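Local coordinates for protein Rv1364c/MT1410 (Mycobacterium tuberculosis, PDB 3KE6), which probably dephosphorylates an anti-sigma factor antagonist through its PP2C-type phosphatase domain and also carries an RsbW-like kinase domain of the anti-sigma factor type, at residues 67-72 / 248-253; 139-144 / 185-190; 40-45 / 387-392. All coordinates share one frame; numbering follows the deposited sequence.

Contact 1 (67-72 / 248-253). With MN (manganese (II) ion), chain E; MN (manganese (II) ion), chain F.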
loop_
_atom_site.group_PDB
_atom_site.type_symbol
_atom_site.label_atom_id
_atom_site.label_comp_id
_atom_site.label_asym_id
_atom_site.label_seq_id
_atom_site.Cartn_x
_atom_site.Cartn_y
_atom_site.Cartn_z
ATOM N N LEU A 67 4.003 -7.745 -0.072
ATOM C CA LEU A 67 2.620 -7.902 0.365
ATOM C C LEU A 67 2.503 -9.073 1.330
ATOM O O LEU A 67 3.170 -10.094 1.162
ATOM C CB LEU A 67 1.715 -8.159 -0.840
ATOM C CG LEU A 67 1.624 -7.004 -1.828
ATOM C CD1 LEU A 67 0.666 -7.343 -2.951
ATOM C CD2 LEU A 67 1.230 -5.672 -1.108
ATOM N N VAL A 68 1.643 -8.933 2.333
ATOM C CA VAL A 68 1.495 -9.971 3.349
ATOM C C VAL A 68 0.050 -10.126 3.708
ATOM O O VAL A 68 -0.622 -9.147 3.983
ATOM C CB VAL A 68 2.264 -9.609 4.672
ATOM C CG1 VAL A 68 1.959 -10.632 5.797
ATOM C CG2 VAL A 68 3.772 -9.493 4.413
ATOM N N VAL A 69 -0.415 -11.364 3.726
ATOM C CA VAL A 69 -1.679 -11.707 4.365
ATOM C C VAL A 69 -1.424 -12.926 5.254
ATOM O O VAL A 69 -0.701 -13.832 4.864
ATOM C CB VAL A 69 -2.792 -11.973 3.315
ATOM C CG1 VAL A 69 -3.837 -12.872 3.868
ATOM C CG2 VAL A 69 -3.427 -10.655 2.863
ATOM N N GLY A 70 -1.991 -12.926 6.458
ATOM C CA GLY A 70 -1.820 -14.035 7.394
ATOM C C GLY A 70 -3.055 -14.355 8.211
ATOM O O GLY A 70 -3.887 -13.483 8.423
ATOM N N ASP A 71 -3.156 -15.611 8.673
ATOM C CA ASP A 71 -4.315 -16.114 9.443
ATOM C C ASP A 71 -3.829 -16.971 10.631
ATOM O O ASP A 71 -3.177 -18.001 10.444
ATOM C CB ASP A 71 -5.299 -16.916 8.547
ATOM C CG ASP A 71 -6.664 -17.127 9.208
ATOM O OD1 ASP A 71 -6.796 -16.728 10.379
ATOM O OD2 ASP A 71 -7.621 -17.690 8.594
ATOM N N VAL A 72 -4.154 -16.532 11.843
ATOM C CA VAL A 72 -3.814 -17.240 13.073
ATOM C C VAL A 72 -5.047 -18.028 13.531
ATOM O O VAL A 72 -6.160 -17.524 13.446
ATOM C CB VAL A 72 -3.372 -16.228 14.172
ATOM C CG1 VAL A 72 -3.288 -16.880 15.518
ATOM C CG2 VAL A 72 -2.044 -15.609 13.815
ATOM N N ASP A 248 -12.698 -14.312 10.211
ATOM C CA ASP A 248 -12.103 -13.061 9.788
ATOM C C ASP A 248 -11.996 -13.087 8.269
ATOM O O ASP A 248 -11.846 -14.163 7.683
ATOM C CB ASP A 248 -10.721 -12.898 10.410
ATOM C CG ASP A 248 -10.769 -12.780 11.913
ATOM O OD1 ASP A 248 -11.511 -11.913 12.411
ATOM O OD2 ASP A 248 -10.065 -13.553 12.597
ATOM N N VAL A 249 -12.095 -11.917 7.637
ATOM C CA VAL A 249 -11.934 -11.797 6.184
ATOM C C VAL A 249 -11.010 -10.623 5.852
ATOM O O VAL A 249 -11.169 -9.506 6.366
ATOM C CB VAL A 249 -13.284 -11.619 5.424
ATOM C CG1 VAL A 249 -13.063 -11.697 3.900
ATOM C CG2 VAL A 249 -14.278 -12.676 5.849
ATOM N N THR A 250 -10.029 -10.903 5.002
ATOM C CA THR A 250 -9.018 -9.940 4.661
ATOM C C THR A 250 -8.740 -10.114 3.206
ATOM O O THR A 250 -8.512 -11.234 2.752
ATOM C CB THR A 250 -7.716 -10.173 5.464
ATOM O OG1 THR A 250 -8.032 -10.366 6.850
ATOM C CG2 THR A 250 -6.771 -8.983 5.314
ATOM N N LEU A 251 -8.804 -9.010 2.472
ATOM C CA LEU A 251 -8.498 -9.005 1.049
ATOM C C LEU A 251 -7.524 -7.855 0.771
ATOM O O LEU A 251 -7.740 -6.718 1.187
ATOM C CB LEU A 251 -9.781 -8.883 0.238
ATOM C CG LEU A 251 -9.643 -8.690 -1.268
ATOM C CD1 LEU A 251 -8.878 -9.827 -1.915
ATOM C CD2 LEU A 251 -11.024 -8.557 -1.857
ATOM N N LEU A 252 -6.417 -8.182 0.121
ATOM C CA LEU A 252 -5.358 -7.220 -0.121
ATOM C C LEU A 252 -5.008 -7.333 -1.575
ATOM O O LEU A 252 -4.520 -8.373 -2.004
ATOM C CB LEU A 252 -4.141 -7.530 0.743
ATOM C CG LEU A 252 -2.904 -6.705 0.418
ATOM C CD1 LEU A 252 -3.107 -5.221 0.838
ATOM C CD2 LEU A 252 -1.717 -7.331 1.101
ATOM N N ALA A 253 -5.288 -6.279 -2.336
ATOM C CA ALA A 253 -5.199 -6.339 -3.791
ATOM C C ALA A 253 -4.201 -5.320 -4.261
ATOM O O ALA A 253 -4.099 -4.228 -3.693
ATOM C CB ALA A 253 -6.535 -6.063 -4.407
HETATM MN MN MN E . -7.788 -17.818 12.014
HETATM MN MN MN F . -9.433 -18.278 8.982
HETATM O O HOH W 1 -9.806 -17.958 11.142
HETATM O O HOH W 2 -8.501 -19.870 12.448
HETATM O O HOH W 3 -8.543 -16.939 13.885
HETATM O O HOH W 4 -9.789 -16.123 8.613
HETATM O O HOH W 5 -9.636 -20.452 9.296
#
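Two side chains of 248-253, Thr-250 and then Leu-252, reach across to strand 67-71; before them comes Asp-248, directly after the metal ligand Asp-247. The carboxylate of Asp-248 is held by backbone N-H groups of two loops: OD1 takes the one on Ala-45 and OD2 the one on Gly-53. OD2 of Asp-248 lies 5.1 Å from OD1 of Asp-71, and Asp-248 is not among the metal ligands.

Asp-71 closes the strand opposite and spans both ions. Its CG lies anti to the backbone N (chi1 -165°), which carries the carboxylate out between the metals, OD1 at 2.2 Å from the manganese of chain E and OD2 on the manganese of chain F. Val-72 O adds a backbone ligand to the first ion, again at 2.2 Å, and a shared water joins the two.

Val-249 turns its side chain to helix 227-241. Thr-250 faces strand 67-71 with its methyl, CG2 lying 4.5 Å from Val-69 CG2, while OG1 is spent on a hydrogen bond to Asp-54. No hydrogen bond links the two strands, because they belong to different sheets: this is the interior of the PP2C beta sandwich, its layers 8.1 Å apart between these axes and the strands nearly antiparallel at 168°.

Leu-251 points back to the helix, and Leu-252 makes the main contact. Its CB slides past Val-69 CG2 at 3.8 Å. With chi1 at 171°, the chain extends far enough for CD2 to settle against the opposite backbone, 3.6 Å from Val-68 O, and to meet CB of Leu-67 at 4.0 Å, the two leucines crossing at a slant. Ala-253 again turns its methyl away, toward Ile-228 of the same helix.

Contact 2 (139-144 / 185-190). With MN (manganese (II) ion), chain F.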
loop_
_atom_site.group_PDB
_atom_site.type_symbol
_atom_site.label_atom_id
_atom_site.label_comp_id
_atom_site.label_asym_id
_atom_site.label_seq_id
_atom_site.Cartn_x
_atom_site.Cartn_y
_atom_site.Cartn_z
ATOM N N ALA A 139 2.452 -20.180 2.477
ATOM C CA ALA A 139 2.736 -20.989 3.659
ATOM C C ALA A 139 1.438 -21.552 4.241
ATOM O O ALA A 139 0.809 -20.922 5.096
ATOM C CB ALA A 139 3.483 -20.164 4.699
ATOM N N GLY A 140 1.046 -22.734 3.761
ATOM C CA GLY A 140 -0.215 -23.378 4.149
ATOM C C GLY A 140 -1.397 -22.450 3.965
ATOM O O GLY A 140 -2.366 -22.489 4.721
ATOM N N HIS A 141 -1.302 -21.599 2.951
ATOM C CA HIS A 141 -2.263 -20.524 2.750
ATOM C C HIS A 141 -2.886 -20.647 1.369
ATOM O O HIS A 141 -2.198 -20.990 0.405
ATOM C CB HIS A 141 -1.575 -19.180 2.895
ATOM C CG HIS A 141 -2.522 -18.050 3.130
ATOM N ND1 HIS A 141 -2.951 -17.694 4.391
ATOM C CD2 HIS A 141 -3.133 -17.201 2.267
ATOM C CE1 HIS A 141 -3.781 -16.669 4.294
ATOM N NE2 HIS A 141 -3.913 -16.355 3.017
ATOM N N PRO A 142 -4.192 -20.386 1.267
ATOM C CA PRO A 142 -4.829 -20.498 -0.029
ATOM C C PRO A 142 -4.204 -19.515 -1.022
ATOM O O PRO A 142 -3.906 -18.399 -0.663
ATOM C CB PRO A 142 -6.291 -20.159 0.272
ATOM C CG PRO A 142 -6.252 -19.391 1.508
ATOM C CD PRO A 142 -5.151 -19.984 2.302
ATOM N N PRO A 143 -3.984 -19.956 -2.267
ATOM C CA PRO A 143 -3.130 -19.206 -3.188
ATOM C C PRO A 143 -3.831 -17.980 -3.737
ATOM O O PRO A 143 -5.048 -17.993 -3.856
ATOM C CB PRO A 143 -2.873 -20.221 -4.317
ATOM C CG PRO A 143 -4.100 -21.048 -4.329
ATOM C CD PRO A 143 -4.536 -21.171 -2.893
ATOM N N PRO A 144 -3.068 -16.922 -4.067
ATOM C CA PRO A 144 -3.552 -15.693 -4.689
ATOM C C PRO A 144 -4.331 -15.876 -5.975
ATOM O O PRO A 144 -4.048 -16.785 -6.747
ATOM C CB PRO A 144 -2.262 -14.951 -5.007
ATOM C CG PRO A 144 -1.319 -15.402 -3.965
ATOM C CD PRO A 144 -1.627 -16.834 -3.767
ATOM N N PHE A 185 -4.376 -11.174 -2.678
ATOM C CA PHE A 185 -4.136 -11.924 -1.454
ATOM C C PHE A 185 -5.418 -11.878 -0.618
ATOM O O PHE A 185 -6.035 -10.814 -0.486
ATOM C CB PHE A 185 -2.981 -11.274 -0.656
ATOM C CG PHE A 185 -1.592 -11.599 -1.179
ATOM C CD1 PHE A 185 -0.575 -11.958 -0.304
ATOM C CD2 PHE A 185 -1.301 -11.551 -2.535
ATOM C CE1 PHE A 185 0.702 -12.268 -0.777
ATOM C CE2 PHE A 185 -0.036 -11.874 -3.008
ATOM C CZ PHE A 185 0.967 -12.233 -2.126
ATOM N N TYR A 186 -5.793 -13.002 -0.022
ATOM C CA TYR A 186 -7.023 -13.088 0.785
ATOM C C TYR A 186 -6.877 -14.164 1.873
ATOM O O TYR A 186 -5.995 -15.019 1.789
ATOM C CB TYR A 186 -8.217 -13.453 -0.113
ATOM C CG TYR A 186 -7.965 -14.759 -0.774
ATOM C CD1 TYR A 186 -8.410 -15.939 -0.218
ATOM C CD2 TYR A 186 -7.177 -14.823 -1.902
ATOM C CE1 TYR A 186 -8.121 -17.159 -0.813
ATOM C CE2 TYR A 186 -6.889 -16.025 -2.511
ATOM C CZ TYR A 186 -7.360 -17.191 -1.959
ATOM O OH TYR A 186 -7.059 -18.380 -2.551
ATOM N N THR A 187 -7.762 -14.139 2.863
ATOM C CA THR A 187 -7.801 -15.184 3.870
ATOM C C THR A 187 -8.959 -16.118 3.574
ATOM O O THR A 187 -9.856 -15.775 2.798
ATOM C CB THR A 187 -7.925 -14.634 5.308
ATOM O OG1 THR A 187 -8.932 -13.615 5.362
ATOM C CG2 THR A 187 -6.591 -14.086 5.773
ATOM N N ASP A 188 -8.934 -17.290 4.212
ATOM C CA ASP A 188 -9.909 -18.346 3.971
ATOM C C ASP A 188 -11.339 -17.928 4.304
ATOM O O ASP A 188 -12.308 -18.554 3.848
ATOM C CB ASP A 188 -9.515 -19.651 4.714
ATOM C CG ASP A 188 -9.442 -19.499 6.245
ATOM O OD1 ASP A 188 -9.817 -18.444 6.805
ATOM O OD2 ASP A 188 -8.985 -20.460 6.900
ATOM N N GLY A 189 -11.472 -16.869 5.093
ATOM C CA GLY A 189 -12.784 -16.321 5.404
ATOM C C GLY A 189 -13.529 -15.875 4.164
ATOM O O GLY A 189 -14.753 -15.900 4.133
ATOM N N LEU A 190 -12.789 -15.475 3.138
ATOM C CA LEU A 190 -13.395 -14.985 1.913
ATOM C C LEU A 190 -14.067 -16.098 1.132
ATOM O O LEU A 190 -15.116 -15.889 0.530
ATOM C CB LEU A 190 -12.341 -14.296 1.047
ATOM C CG LEU A 190 -12.836 -13.453 -0.128
ATOM C CD1 LEU A 190 -13.913 -12.434 0.267
ATOM C CD2 LEU A 190 -11.643 -12.768 -0.745
HETATM MN MN MN F . -9.433 -18.278 8.982
HETATM O O HOH W 5 -9.636 -20.452 9.296
HETATM O O HOH W 1 -9.806 -17.958 11.142
HETATM O O HOH W 4 -9.789 -16.123 8.613
#
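His-141 and Tyr-186 each reach across to a carbonyl of the other segment. The imidazole gives NE2-H to Tyr-186 O at 2.8 Å with an N-H...O angle of 152°; the carbonyl oxygen sits somewhat out of the ring plane, and the donor is tilted from the plane of the carbonyl. In return the phenol OH of Tyr-186 donates to Pro-143 O, which approaches the ring at its edge; the modelled separation is too short to be taken literally.

Prolines pack round these bonds. CB and CG of Pro-142 both lie 3.7 Å from Tyr-186 CE1, while Pro-144 sets CG over one face of the Phe-185 ring, 3.9 Å from CE2. Tyr-186 reaches this cluster because its CG stands between the backbone N and the carbonyl carbon (chi1 59°), which swings the phenol across to the proline run.

Further out, the imidazole is fixed from several directions. ND1 hydrogen-bonds Thr-121 OG1, so both ring nitrogens are engaged and the ring's rotation is set. CD of Pro-142 covers part of one face. At the ring edge Thr-187 CG2 lies 4.1 Å from His-141 CE1. Thr-187 itself is tied through OG1 to Asp-54.

From Thr-187 the chain enters a type I turn, closed by Leu-190 N donating to Thr-187 O at 3.0 Å. Asp-188, second in that turn, binds the manganese of chain F through OD1 at 2.2 Å, and its OD2 accepts a hydrogen bond from a metal-bound water. Asp-71 and Asp-247 complete the protein ligands of that ion. A strand running out into a Thr-Asp-Gly turn, with the aspartate on a metal, matches the Asp-Gly motif of the PP2C binuclear centre.

Contact 3 (40-45 / 387-392)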
loop_
_atom_site.group_PDB
_atom_site.type_symbol
_atom_site.label_atom_id
_atom_site.label_comp_id
_atom_site.label_asym_id
_atom_site.label_seq_id
_atom_site.Cartn_x
_atom_site.Cartn_y
_atom_site.Cartn_z
ATOM N N ALA A 40 -6.901 -2.415 0.316
ATOM C CA ALA A 40 -7.083 -3.379 1.386
ATOM C C ALA A 40 -8.440 -3.208 2.056
ATOM O O ALA A 40 -8.837 -2.102 2.409
ATOM C CB ALA A 40 -5.983 -3.242 2.417
ATOM N N GLU A 41 -9.122 -4.331 2.257
ATOM C CA GLU A 41 -10.416 -4.371 2.908
ATOM C C GLU A 41 -10.483 -5.568 3.859
ATOM O O GLU A 41 -9.941 -6.633 3.555
ATOM C CB GLU A 41 -11.495 -4.495 1.852
ATOM C CG GLU A 41 -12.878 -4.163 2.352
ATOM C CD GLU A 41 -13.778 -3.613 1.255
ATOM O OE1 GLU A 41 -13.350 -2.671 0.541
ATOM O OE2 GLU A 41 -14.918 -4.114 1.133
ATOM N N TYR A 42 -11.139 -5.398 5.003
ATOM C CA TYR A 42 -11.226 -6.477 5.962
ATOM C C TYR A 42 -12.428 -6.407 6.896
ATOM O O TYR A 42 -12.984 -5.342 7.146
ATOM C CB TYR A 42 -9.946 -6.550 6.778
ATOM C CG TYR A 42 -9.717 -5.389 7.719
ATOM C CD1 TYR A 42 -9.332 -4.140 7.242
ATOM C CD2 TYR A 42 -9.865 -5.542 9.090
ATOM C CE1 TYR A 42 -9.120 -3.073 8.108
ATOM C CE2 TYR A 42 -9.644 -4.477 9.960
ATOM C CZ TYR A 42 -9.273 -3.250 9.461
ATOM O OH TYR A 42 -9.063 -2.195 10.323
ATOM N N LEU A 43 -12.818 -7.584 7.388
ATOM C CA LEU A 43 -13.887 -7.742 8.354
ATOM C C LEU A 43 -13.361 -8.606 9.492
ATOM O O LEU A 43 -12.477 -9.455 9.295
ATOM C CB LEU A 43 -15.078 -8.428 7.714
ATOM C CG LEU A 43 -15.689 -7.733 6.500
ATOM C CD1 LEU A 43 -14.845 -7.960 5.259
ATOM C CD2 LEU A 43 -17.113 -8.217 6.279
ATOM N N VAL A 44 -13.912 -8.389 10.679
ATOM C CA VAL A 44 -13.486 -9.104 11.873
ATOM C C VAL A 44 -14.690 -9.840 12.462
ATOM O O VAL A 44 -15.677 -9.206 12.821
ATOM C CB VAL A 44 -12.867 -8.115 12.890
ATOM C CG1 VAL A 44 -12.960 -8.642 14.297
ATOM C CG2 VAL A 44 -11.410 -7.824 12.529
ATOM N N ALA A 45 -14.597 -11.175 12.541
ATOM C CA ALA A 45 -15.688 -12.059 13.024
ATOM C C ALA A 45 -16.344 -11.635 14.344
ATOM O O ALA A 45 -17.556 -11.752 14.491
ATOM C CB ALA A 45 -15.184 -13.502 13.143
ATOM N N ARG A 387 -3.148 5.374 1.939
ATOM C CA ARG A 387 -4.613 5.327 1.751
ATOM C C ARG A 387 -5.153 4.405 2.794
ATOM O O ARG A 387 -4.588 3.356 3.019
ATOM C CB ARG A 387 -5.003 4.798 0.377
ATOM C CG ARG A 387 -4.467 5.640 -0.730
ATOM C CD ARG A 387 -4.699 5.012 -2.076
ATOM N NE ARG A 387 -6.105 5.062 -2.408
ATOM C CZ ARG A 387 -6.730 6.107 -2.931
ATOM N NH1 ARG A 387 -6.077 7.227 -3.207
ATOM N NH2 ARG A 387 -8.030 6.018 -3.186
ATOM N N PRO A 388 -6.240 4.791 3.448
ATOM C CA PRO A 388 -6.763 3.915 4.479
ATOM C C PRO A 388 -7.297 2.611 3.922
ATOM O O PRO A 388 -7.769 2.551 2.784
ATOM C CB PRO A 388 -7.893 4.735 5.138
ATOM C CG PRO A 388 -8.233 5.776 4.226
ATOM C CD PRO A 388 -7.028 6.026 3.317
ATOM N N ALA A 389 -7.180 1.573 4.740
ATOM C CA ALA A 389 -7.819 0.311 4.483
ATOM C C ALA A 389 -9.290 0.537 4.753
ATOM O O ALA A 389 -9.632 1.407 5.536
ATOM C CB ALA A 389 -7.257 -0.750 5.419
ATOM N N ARG A 390 -10.160 -0.228 4.102
ATOM C CA ARG A 390 -11.592 -0.219 4.430
ATOM C C ARG A 390 -11.937 -1.292 5.474
ATOM O O ARG A 390 -11.794 -2.491 5.221
ATOM C CB ARG A 390 -12.426 -0.442 3.168
ATOM C CG ARG A 390 -13.929 -0.564 3.418
ATOM C CD ARG A 390 -14.597 0.788 3.512
ATOM N NE ARG A 390 -14.364 1.593 2.310
ATOM C CZ ARG A 390 -14.990 1.432 1.142
ATOM N NH1 ARG A 390 -14.675 2.251 0.135
ATOM N NH2 ARG A 390 -15.916 0.473 0.961
ATOM N N PHE A 391 -12.416 -0.857 6.636
ATOM C CA PHE A 391 -12.913 -1.778 7.657
ATOM C C PHE A 391 -14.433 -1.810 7.629
ATOM O O PHE A 391 -15.078 -0.816 7.924
ATOM C CB PHE A 391 -12.400 -1.352 9.038
ATOM C CG PHE A 391 -12.878 -2.217 10.175
ATOM C CD1 PHE A 391 -12.946 -3.603 10.052
ATOM C CD2 PHE A 391 -13.222 -1.642 11.389
ATOM C CE1 PHE A 391 -13.381 -4.403 11.114
ATOM C CE2 PHE A 391 -13.657 -2.436 12.462
ATOM C CZ PHE A 391 -13.736 -3.821 12.321
ATOM N N VAL A 392 -14.993 -2.963 7.279
ATOM C CA VAL A 392 -16.443 -3.123 7.111
ATOM C C VAL A 392 -17.091 -3.900 8.260
ATOM O O VAL A 392 -16.457 -4.745 8.881
ATOM C CB VAL A 392 -16.748 -3.862 5.786
ATOM C CG1 VAL A 392 -18.244 -3.858 5.479
ATOM C CG2 VAL A 392 -15.952 -3.232 4.636
HETATM O O HOH W 6 -7.445 0.661 0.748
#
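Backbone hydrogen bonds stitch Tyr-42 and its neighbours to Arg-390 and Val-392 in parallel register. Arg-390 N donates to Ala-40 O at 2.9 Å, Tyr-42 N to Arg-390 O at 3.0 Å, and Val-392 N to Tyr-42 O at 3.1 Å, the last nearly straight at 169°. Just before these bonds a water takes over, accepting from Ala-40 N and donating to Pro-388 O.

The aromatic pair lies on one face of the sheet. The Tyr-42 and Phe-391 rings are near parallel (17°) but slid apart, centroids 4.8 Å from each other, so that the phenylalanine lays CD1 over the rim of the tyrosine. Ala-389 CB comes in at the edge of the tyrosine ring, and Val-44 touches Phe-391 CE1.

On the face of Glu-41 the stem of Arg-390 does the touching, its CB 3.6 Å from Glu-41 OE1. That oxygen lies above the guanidinium face, 4.1 Å from Arg-390 NH2, beyond a salt bridge.

The attraction is therefore diffuse. Glu-237 brings a second carboxylate close to Glu-41, and its long, weak ion pair with Arg-390 probably eases the crowding of the two acids. Directional holding falls to the backbone bonds.

How the contacts relate
Strand 249-256 ties the three contacts together. On one side Leu-252 N lies 2.7 Å from Phe-185 O, joining contact 1 to contact 2; on the other, Val-249 O to Leu-43 N (2.7 Å) and Leu-251 N to Glu-41 O (2.8 Å) join it to contact 3, all probable hydrogen bonds of one sheet. Across the sandwich Val-69 CG1 also meets Thr-187 CG2 at 3.6 Å. Contacts 1 and 2, with centres about 7 Å apart, converge on the manganese of chain F. Contact 3 lies about 16 Å from contact 2, centre to centre, and its Val-44 side chain is about 11 Å from a manganese; there strand 376-391, which also pairs with 333-340 and 367-373, runs alongside strand 36-43.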